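Local coordinates for glycosyl hydrolase family 62 protein (PDB 5B6T), which probably hydrolyses alpha-L-arabinofuranosidic linkages, releasing the arabinose side groups of arabinoxylan, a plant-wall hemicellulose, at residues F87-A90 with W95-V98; L97-Q100 with A104-S107; I215-R220 with D240-P245. All coordinates share one frame; numbering follows the deposited sequence.

Contact 1: residues F87-A90 with W95-V98; sequences FYFA and WYLV
Phe87 and Tyr96 form an antiparallel hydrogen-bonded pair, Phe87 N giving to Tyr96 O at 3.0 Å and Tyr96 N to Phe87 O at 2.8 Å, while Tyr88 faces Trp95 in the adjoining non-hydrogen-bonded pair; the two short strand axes are strongly twisted, 128° apart in direction. Tyr88 lies across the indole at about a right angle. Its CB sits over the face of the six-membered ring, 3.7 Å from the centroid of that Trp95 ring. Tyr88 CD1 comes over the NE1-CE2 side of the five-membered ring of Trp95, the phenol edge toward the indole face in a T-shaped pair. The broad indole thus receives both methylene and phenol edge. These strands, 82-89 and 94-100, make a beta hairpin in one blade of the five-bladed propeller known for family 62. On the side opposite Tyr88 and Trp95, a chi1 of 57° turns the Phe87 ring under Tyr96: Tyr96 CB covers its face, with Phe87 CZ at 3.7 Å, whereas the two nearly parallel rings barely overlap. Val98 CG2 meets Phe87 CE2 at 3.8 Å; both apolar side chains suit burial against Val146 of strand 142-148. Phe89 CB lies 3.6 Å from Tyr96 CD1, and Phe174 meets the rings of Phe89 and Tyr96. Tyrosine serves here because its ring packs while its hydroxyl bonds Gln92 OE1.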
loop_
_atom_site.group_PDB
_atom_site.type_symbol
_atom_site.label_atom_id
_atom_site.label_comp_id
_atom_site.label_asym_id
_atom_site.label_seq_id
_atom_site.Cartn_x
_atom_site.Cartn_y
_atom_site.Cartn_z
ATOM N N PHE A 87 10.600 0.355 -3.202
ATOM C CA PHE A 87 10.995 -0.420 -4.394
ATOM C C PHE A 87 12.393 -0.000 -4.808
ATOM O O PHE A 87 12.861 1.077 -4.432
ATOM C CB PHE A 87 10.027 -0.254 -5.601
ATOM C CG PHE A 87 9.834 1.167 -6.039
ATOM C CD1 PHE A 87 10.639 1.720 -7.033
ATOM C CD2 PHE A 87 8.813 1.954 -5.508
ATOM C CE1 PHE A 87 10.482 3.033 -7.424
ATOM C CE2 PHE A 87 8.665 3.281 -5.907
ATOM C CZ PHE A 87 9.467 3.791 -6.894
ATOM N N TYR A 88 13.040 -0.843 -5.597
ATOM C CA TYR A 88 14.383 -0.570 -6.076
ATOM C C TYR A 88 14.275 -0.047 -7.478
ATOM O O TYR A 88 13.762 -0.751 -8.378
ATOM C CB TYR A 88 15.200 -1.863 -6.054
ATOM C CG TYR A 88 16.630 -1.738 -6.481
ATOM C CD1 TYR A 88 17.574 -1.102 -5.672
ATOM C CD2 TYR A 88 17.058 -2.337 -7.633
ATOM C CE1 TYR A 88 18.904 -1.014 -6.053
ATOM C CE2 TYR A 88 18.378 -2.258 -8.026
ATOM C CZ TYR A 88 19.293 -1.598 -7.235
ATOM O OH TYR A 88 20.634 -1.572 -7.613
ATOM N N PHE A 89 14.744 1.175 -7.695
ATOM C CA PHE A 89 14.722 1.772 -9.030
ATOM C C PHE A 89 16.032 1.420 -9.704
ATOM O O PHE A 89 17.063 2.098 -9.545
ATOM C CB PHE A 89 14.503 3.285 -8.994
ATOM C CG PHE A 89 14.211 3.866 -10.343
ATOM C CD1 PHE A 89 12.984 3.654 -10.937
ATOM C CD2 PHE A 89 15.181 4.564 -11.057
ATOM C CE1 PHE A 89 12.706 4.137 -12.189
ATOM C CE2 PHE A 89 14.905 5.071 -12.315
ATOM C CZ PHE A 89 13.682 4.855 -12.887
ATOM N N ALA A 90 16.000 0.308 -10.423
ATOM C CA ALA A 90 17.228 -0.331 -10.908
ATOM C C ALA A 90 18.101 0.570 -11.778
ATOM O O ALA A 90 19.334 0.540 -11.625
ATOM C CB ALA A 90 16.881 -1.631 -11.605
ATOM N N TRP A 95 17.161 2.560 -3.954
ATOM C CA TRP A 95 15.839 2.291 -3.427
ATOM C C TRP A 95 15.109 3.622 -3.274
ATOM O O TRP A 95 15.701 4.664 -2.925
ATOM C CB TRP A 95 15.892 1.584 -2.072
ATOM C CG TRP A 95 16.496 0.227 -2.099
ATOM C CD1 TRP A 95 17.802 -0.078 -1.959
ATOM C CD2 TRP A 95 15.799 -1.017 -2.247
ATOM N NE1 TRP A 95 17.978 -1.445 -2.018
ATOM C CE2 TRP A 95 16.762 -2.043 -2.187
ATOM C CE3 TRP A 95 14.453 -1.360 -2.403
ATOM C CZ2 TRP A 95 16.425 -3.381 -2.308
ATOM C CZ3 TRP A 95 14.113 -2.711 -2.512
ATOM C CH2 TRP A 95 15.108 -3.698 -2.475
ATOM N N TYR A 96 13.808 3.584 -3.578
ATOM C CA TYR A 96 12.885 4.685 -3.344
ATOM C C TYR A 96 11.896 4.282 -2.282
ATOM O O TYR A 96 11.472 3.098 -2.227
ATOM C CB TYR A 96 12.136 5.097 -4.629
ATOM C CG TYR A 96 12.914 6.010 -5.528
ATOM C CD1 TYR A 96 13.999 5.555 -6.243
ATOM C CD2 TYR A 96 12.567 7.351 -5.651
ATOM C CE1 TYR A 96 14.751 6.415 -7.045
ATOM C CE2 TYR A 96 13.299 8.203 -6.439
ATOM C CZ TYR A 96 14.382 7.742 -7.132
ATOM O OH TYR A 96 15.124 8.604 -7.929
ATOM N N LEU A 97 11.512 5.261 -1.467
ATOM C CA LEU A 97 10.419 5.144 -0.497
ATOM C C LEU A 97 9.472 6.314 -0.810
ATOM O O LEU A 97 9.854 7.483 -0.643
ATOM C CB LEU A 97 10.945 5.257 0.938
ATOM C CG LEU A 97 9.952 4.874 2.029
ATOM C CD1 LEU A 97 9.594 3.377 1.985
ATOM C CD2 LEU A 97 10.470 5.256 3.419
ATOM N N VAL A 98 8.311 5.957 -1.346
ATOM C CA VAL A 98 7.275 6.868 -1.764
ATOM C C VAL A 98 6.244 6.944 -0.648
ATOM O O VAL A 98 5.939 5.931 -0.007
ATOM C CB VAL A 98 6.660 6.389 -3.095
ATOM C CG1 VAL A 98 5.378 7.142 -3.435
ATOM C CG2 VAL A 98 7.673 6.537 -4.194
#

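Contact 2: residues L97-Q100 with A104-S107; sequences LVYQ and AAYS
This is a buried antiparallel beta hairpin, in which Leu97 to Gln100 pair with Ala104 to Ser107 in the middle of a four-stranded propeller blade. Leu97 and Ser107, and again Tyr99 and Ala105, are hydrogen-bonded pairs, with two backbone bonds each; Val98 with Tyr106 and Gln100 with Ala104 are the non-hydrogen-bonded pairs. Of the four bonds, Ala105 N to Tyr99 O measures 2.8 Å.

Alternating side chains give the hairpin two different faces. On one, Val98 CG2 lies 4.2 Å from Tyr106 CB, a loose apolar meeting, and the Tyr106 ring leads away to Phe124 and Pro175. Val98 also packs on Met144 of strand 142-148, where a compact branched side chain suits the gap between neighbouring sheets. Gln100, on this same face, has its amide held at both ends, OE1 by Asp143 N and NE2 by Tyr80 OH.

The other face is dominated by Tyr99. Its chi1 of 51° leans the ring over the backbone and out across the neighbouring strand, placing CE2 3.7 Å from Ala105 CB. Alanine fits because its small methyl sits just past the CE2 rim, on the same side of the ring as Ala105 O and Tyr106 N, which lie over the outer part of that face. Beyond, Ser107 OG lies at the ring edge, in its plane. There Tyr99 OH donates to Ser107 OG at 2.7 Å, and that serine oxygen is also hydrogen-bonded to the carbonyl oxygen of Thr119.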
loop_
_atom_site.group_PDB
_atom_site.type_symbol
_atom_site.label_atom_id
_atom_site.label_comp_id
_atom_site.label_asym_id
_atom_site.label_seq_id
_atom_site.Cartn_x
_atom_site.Cartn_y
_atom_site.Cartn_z
ATOM N N LEU A 97 11.512 5.261 -1.467
ATOM C CA LEU A 97 10.419 5.144 -0.497
ATOM C C LEU A 97 9.472 6.314 -0.810
ATOM O O LEU A 97 9.854 7.483 -0.643
ATOM C CB LEU A 97 10.945 5.257 0.938
ATOM C CG LEU A 97 9.952 4.874 2.029
ATOM C CD1 LEU A 97 9.594 3.377 1.985
ATOM C CD2 LEU A 97 10.470 5.256 3.419
ATOM N N VAL A 98 8.311 5.957 -1.346
ATOM C CA VAL A 98 7.275 6.868 -1.764
ATOM C C VAL A 98 6.244 6.944 -0.648
ATOM O O VAL A 98 5.939 5.931 -0.007
ATOM C CB VAL A 98 6.660 6.389 -3.095
ATOM C CG1 VAL A 98 5.378 7.142 -3.435
ATOM C CG2 VAL A 98 7.673 6.537 -4.194
ATOM N N TYR A 99 5.748 8.139 -0.371
ATOM C CA TYR A 99 4.788 8.367 0.725
ATOM C C TYR A 99 4.152 9.750 0.544
ATOM O O TYR A 99 4.486 10.478 -0.419
ATOM C CB TYR A 99 5.481 8.258 2.105
ATOM C CG TYR A 99 6.735 9.118 2.202
ATOM C CD1 TYR A 99 7.968 8.604 1.854
ATOM C CD2 TYR A 99 6.689 10.421 2.695
ATOM C CE1 TYR A 99 9.107 9.366 1.915
ATOM C CE2 TYR A 99 7.838 11.190 2.781
ATOM C CZ TYR A 99 9.058 10.651 2.405
ATOM O OH TYR A 99 10.220 11.406 2.448
ATOM N N GLN A 100 3.259 10.103 1.463
ATOM C CA GLN A 100 2.620 11.428 1.413
ATOM C C GLN A 100 3.084 12.266 2.594
ATOM O O GLN A 100 3.344 11.761 3.692
ATOM C CB GLN A 100 1.097 11.278 1.445
ATOM C CG GLN A 100 0.551 10.787 2.781
ATOM C CD GLN A 100 -0.564 9.769 2.683
ATOM O OE1 GLN A 100 -0.630 8.968 1.766
ATOM N NE2 GLN A 100 -1.444 9.796 3.642
ATOM N N ALA A 104 2.802 14.548 -2.814
ATOM C CA ALA A 104 3.324 13.233 -3.170
ATOM C C ALA A 104 4.832 13.292 -3.037
ATOM O O ALA A 104 5.482 14.065 -3.731
ATOM C CB ALA A 104 2.924 12.890 -4.601
ATOM N N ALA A 105 5.385 12.500 -2.122
ATOM C CA ALA A 105 6.788 12.621 -1.719
ATOM C C ALA A 105 7.596 11.354 -1.870
ATOM O O ALA A 105 7.049 10.236 -2.042
ATOM C CB ALA A 105 6.869 13.110 -0.289
ATOM N N TYR A 106 8.923 11.513 -1.815
ATOM C CA TYR A 106 9.795 10.360 -1.827
ATOM C C TYR A 106 11.127 10.631 -1.154
ATOM O O TYR A 106 11.579 11.794 -1.088
ATOM C CB TYR A 106 10.058 9.881 -3.262
ATOM C CG TYR A 106 10.834 10.893 -4.091
ATOM C CD1 TYR A 106 10.158 11.915 -4.766
ATOM C CD2 TYR A 106 12.219 10.845 -4.167
ATOM C CE1 TYR A 106 10.842 12.860 -5.501
ATOM C CE2 TYR A 106 12.928 11.775 -4.924
ATOM C CZ TYR A 106 12.231 12.782 -5.555
ATOM O OH TYR A 106 12.910 13.726 -6.306
ATOM N N SER A 107 11.724 9.550 -0.651
ATOM C CA SER A 107 13.113 9.511 -0.191
ATOM C C SER A 107 13.868 8.466 -1.001
ATOM O O SER A 107 13.270 7.553 -1.577
ATOM C CB SER A 107 13.185 9.158 1.301
ATOM O OG SER A 107 12.553 10.146 2.071
#

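Contact 3: residues I215-R220 with D240-P245; sequences IGSDGR and DQESNP
Ser217 OG donates to Glu242 OE1 at 2.7 Å, and Ser217 N donates to Glu242 OE2, also at 2.7 Å, so one serine occupies both oxygens of one carboxylate. OE1 receives the hydroxyl on its syn lone pair. OE2 is likewise approached on the syn side, with the nitrogen 16° out of the carboxylate plane and the N-H pointing nearly straight at it (163°). The paired bonds fix the rotation of the carboxylate about its last bond. Serine suits the place because a chi1 of 60° keeps its hydroxyl close to its own amide, and both donors face one acid. Glutamate suits the other side by its length: its chain runs extended beyond CG and carries the carboxylate across to a backbone amide. Gly216 presents no side chain where the acid arrives, and its CA lies 3.3 Å from Glu242 OE2.

The contact is small and lies at the surface, and its charge has further company: Arg248 forms long, weak ion pairs with both Glu242 and Asp218. Asp218 OD1 and Glu242 OE2 are 5.3 Å apart, and Arg248 would be expected to temper their mutual repulsion. The Glu242 side chain also rests on Trp222 of strand 221-228.

Each partner sits in a type I turn, Gln241 to Asn244 and Gly216 to Gly219. In the latter, Asp218 OD1 accepts from Arg220 N in an Asx turn. Gly219 N bonds to Gly216 O at 2.8 Å, Gly216 N bonds to Arg220 O at 2.9 Å, and Gly219 takes the positive phi that glycine adopts readily; joining antiparallel strands 207-215 and 221-228, this is the type I turn with G1 bulge of a 3:5 beta hairpin.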
loop_
_atom_site.group_PDB
_atom_site.type_symbol
_atom_site.label_atom_id
_atom_site.label_comp_id
_atom_site.label_asym_id
_atom_site.label_seq_id
_atom_site.Cartn_x
_atom_site.Cartn_y
_atom_site.Cartn_z
ATOM N N ILE A 215 -15.180 0.967 1.353
ATOM C CA ILE A 215 -15.917 0.881 2.593
ATOM C C ILE A 215 -17.272 0.295 2.218
ATOM O O ILE A 215 -18.052 0.938 1.501
ATOM C CB ILE A 215 -16.109 2.270 3.231
ATOM C CG1 ILE A 215 -14.760 2.976 3.451
ATOM C CG2 ILE A 215 -16.913 2.187 4.514
ATOM C CD1 ILE A 215 -14.906 4.407 3.895
ATOM N N GLY A 216 -17.543 -0.921 2.673
ATOM C CA GLY A 216 -18.704 -1.680 2.225
ATOM C C GLY A 216 -20.016 -1.270 2.870
ATOM O O GLY A 216 -20.065 -0.351 3.739
ATOM N N SER A 217 -21.070 -1.973 2.443
ATOM C CA SER A 217 -22.432 -1.711 2.926
ATOM C C SER A 217 -22.585 -1.942 4.430
ATOM O O SER A 217 -23.488 -1.383 5.051
ATOM C CB SER A 217 -23.437 -2.583 2.170
ATOM O OG SER A 217 -23.166 -3.959 2.354
ATOM N N ASP A 218 -21.704 -2.764 5.002
ATOM C CA ASP A 218 -21.647 -2.981 6.462
ATOM C C ASP A 218 -20.704 -2.022 7.200
ATOM O O ASP A 218 -20.451 -2.185 8.381
ATOM C CB ASP A 218 -21.231 -4.413 6.769
ATOM C CG ASP A 218 -19.921 -4.800 6.076
ATOM O OD1 ASP A 218 -19.309 -3.921 5.422
ATOM O OD2 ASP A 218 -19.543 -5.970 6.188
ATOM N N GLY A 219 -20.172 -1.018 6.501
ATOM C CA GLY A 219 -19.200 -0.111 7.087
ATOM C C GLY A 219 -17.771 -0.639 7.200
ATOM O O GLY A 219 -16.892 0.072 7.701
ATOM N N ARG A 220 -17.516 -1.851 6.726
ATOM C CA ARG A 220 -16.202 -2.472 6.899
ATOM C C ARG A 220 -15.320 -2.324 5.659
ATOM O O ARG A 220 -15.788 -2.310 4.530
ATOM C CB ARG A 220 -16.370 -3.956 7.247
ATOM C CG ARG A 220 -17.126 -4.229 8.545
ATOM C CD ARG A 220 -16.329 -3.786 9.738
ATOM N NE ARG A 220 -17.057 -3.965 11.001
ATOM C CZ ARG A 220 -16.592 -3.574 12.178
ATOM N NH1 ARG A 220 -15.383 -3.020 12.298
ATOM N NH2 ARG A 220 -17.335 -3.760 13.256
ATOM N N ASP A 240 -14.676 -7.646 -7.810
ATOM C CA ASP A 240 -14.913 -6.224 -7.428
ATOM C C ASP A 240 -16.277 -5.988 -6.783
ATOM O O ASP A 240 -16.742 -4.851 -6.698
ATOM C CB ASP A 240 -14.707 -5.300 -8.633
ATOM C CG ASP A 240 -15.929 -5.220 -9.520
ATOM O OD1 ASP A 240 -16.567 -6.287 -9.706
ATOM O OD2 ASP A 240 -16.237 -4.108 -10.010
ATOM N N GLN A 241 -16.906 -7.059 -6.282
ATOM C CA GLN A 241 -18.217 -6.936 -5.664
ATOM C C GLN A 241 -18.211 -7.521 -4.268
ATOM O O GLN A 241 -17.384 -8.373 -3.933
ATOM C CB GLN A 241 -19.273 -7.610 -6.551
ATOM C CG GLN A 241 -19.365 -7.030 -7.962
ATOM C CD GLN A 241 -19.804 -5.571 -7.991
ATOM O OE1 GLN A 241 -20.529 -5.097 -7.092
ATOM N NE2 GLN A 241 -19.328 -4.829 -8.989
ATOM N N GLU A 242 -19.120 -7.055 -3.429
ATOM C CA GLU A 242 -19.198 -7.595 -2.069
ATOM C C GLU A 242 -19.348 -9.126 -2.052
ATOM O O GLU A 242 -18.749 -9.808 -1.209
ATOM C CB GLU A 242 -20.280 -6.913 -1.244
ATOM C CG GLU A 242 -19.934 -5.461 -0.968
ATOM C CD GLU A 242 -20.860 -4.763 -0.005
ATOM O OE1 GLU A 242 -21.811 -5.397 0.517
ATOM O OE2 GLU A 242 -20.580 -3.573 0.278
ATOM N N SER A 243 -20.097 -9.657 -3.019
ATOM C CA SER A 243 -20.288 -11.122 -3.161
ATOM C C SER A 243 -19.174 -11.867 -3.925
ATOM O O SER A 243 -19.164 -13.115 -4.008
ATOM C CB SER A 243 -21.640 -11.385 -3.831
ATOM O OG SER A 243 -21.651 -10.812 -5.109
ATOM N N ASN A 244 -18.261 -11.103 -4.519
ATOM C CA ASN A 244 -17.082 -11.650 -5.161
ATOM C C ASN A 244 -15.921 -10.657 -4.996
ATOM O O ASN A 244 -15.555 -9.949 -5.927
ATOM C CB ASN A 244 -17.306 -12.023 -6.618
ATOM C CG ASN A 244 -16.090 -12.676 -7.211
ATOM O OD1 ASN A 244 -15.439 -13.503 -6.551
ATOM N ND2 ASN A 244 -15.749 -12.307 -8.445
ATOM N N PRO A 245 -15.369 -10.589 -3.781
ATOM C CA PRO A 245 -14.425 -9.510 -3.459
ATOM C C PRO A 245 -12.983 -9.942 -3.695
ATOM O O PRO A 245 -12.696 -11.132 -3.739
ATOM C CB PRO A 245 -14.680 -9.292 -1.977
ATOM C CG PRO A 245 -15.017 -10.659 -1.455
ATOM C CD PRO A 245 -15.820 -11.292 -2.562
#

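In the fold
Contacts 1 and 2 are successive hairpins of one antiparallel blade: strand 94-100 serves both, pairing with 82-89 in contact 1 and with 104-109 in contact 2. Their centres lie 10 Å apart, Leu97 and Val98 belong to both, and Tyr96 CE2 packs on Tyr106 CD2 at 3.6 Å. The bound calcium is about 9 Å from the side chain of Val98. Contact 3 comes later in the chain, about 32 Å from contact 1 and 29 Å from contact 2 between centres. It ties the hairpin loop between strands 207-215 and 221-228 to the segment leading from strand 236-237 toward strand 252-254 of another sheet, at the surface across the chain's centre from that blade.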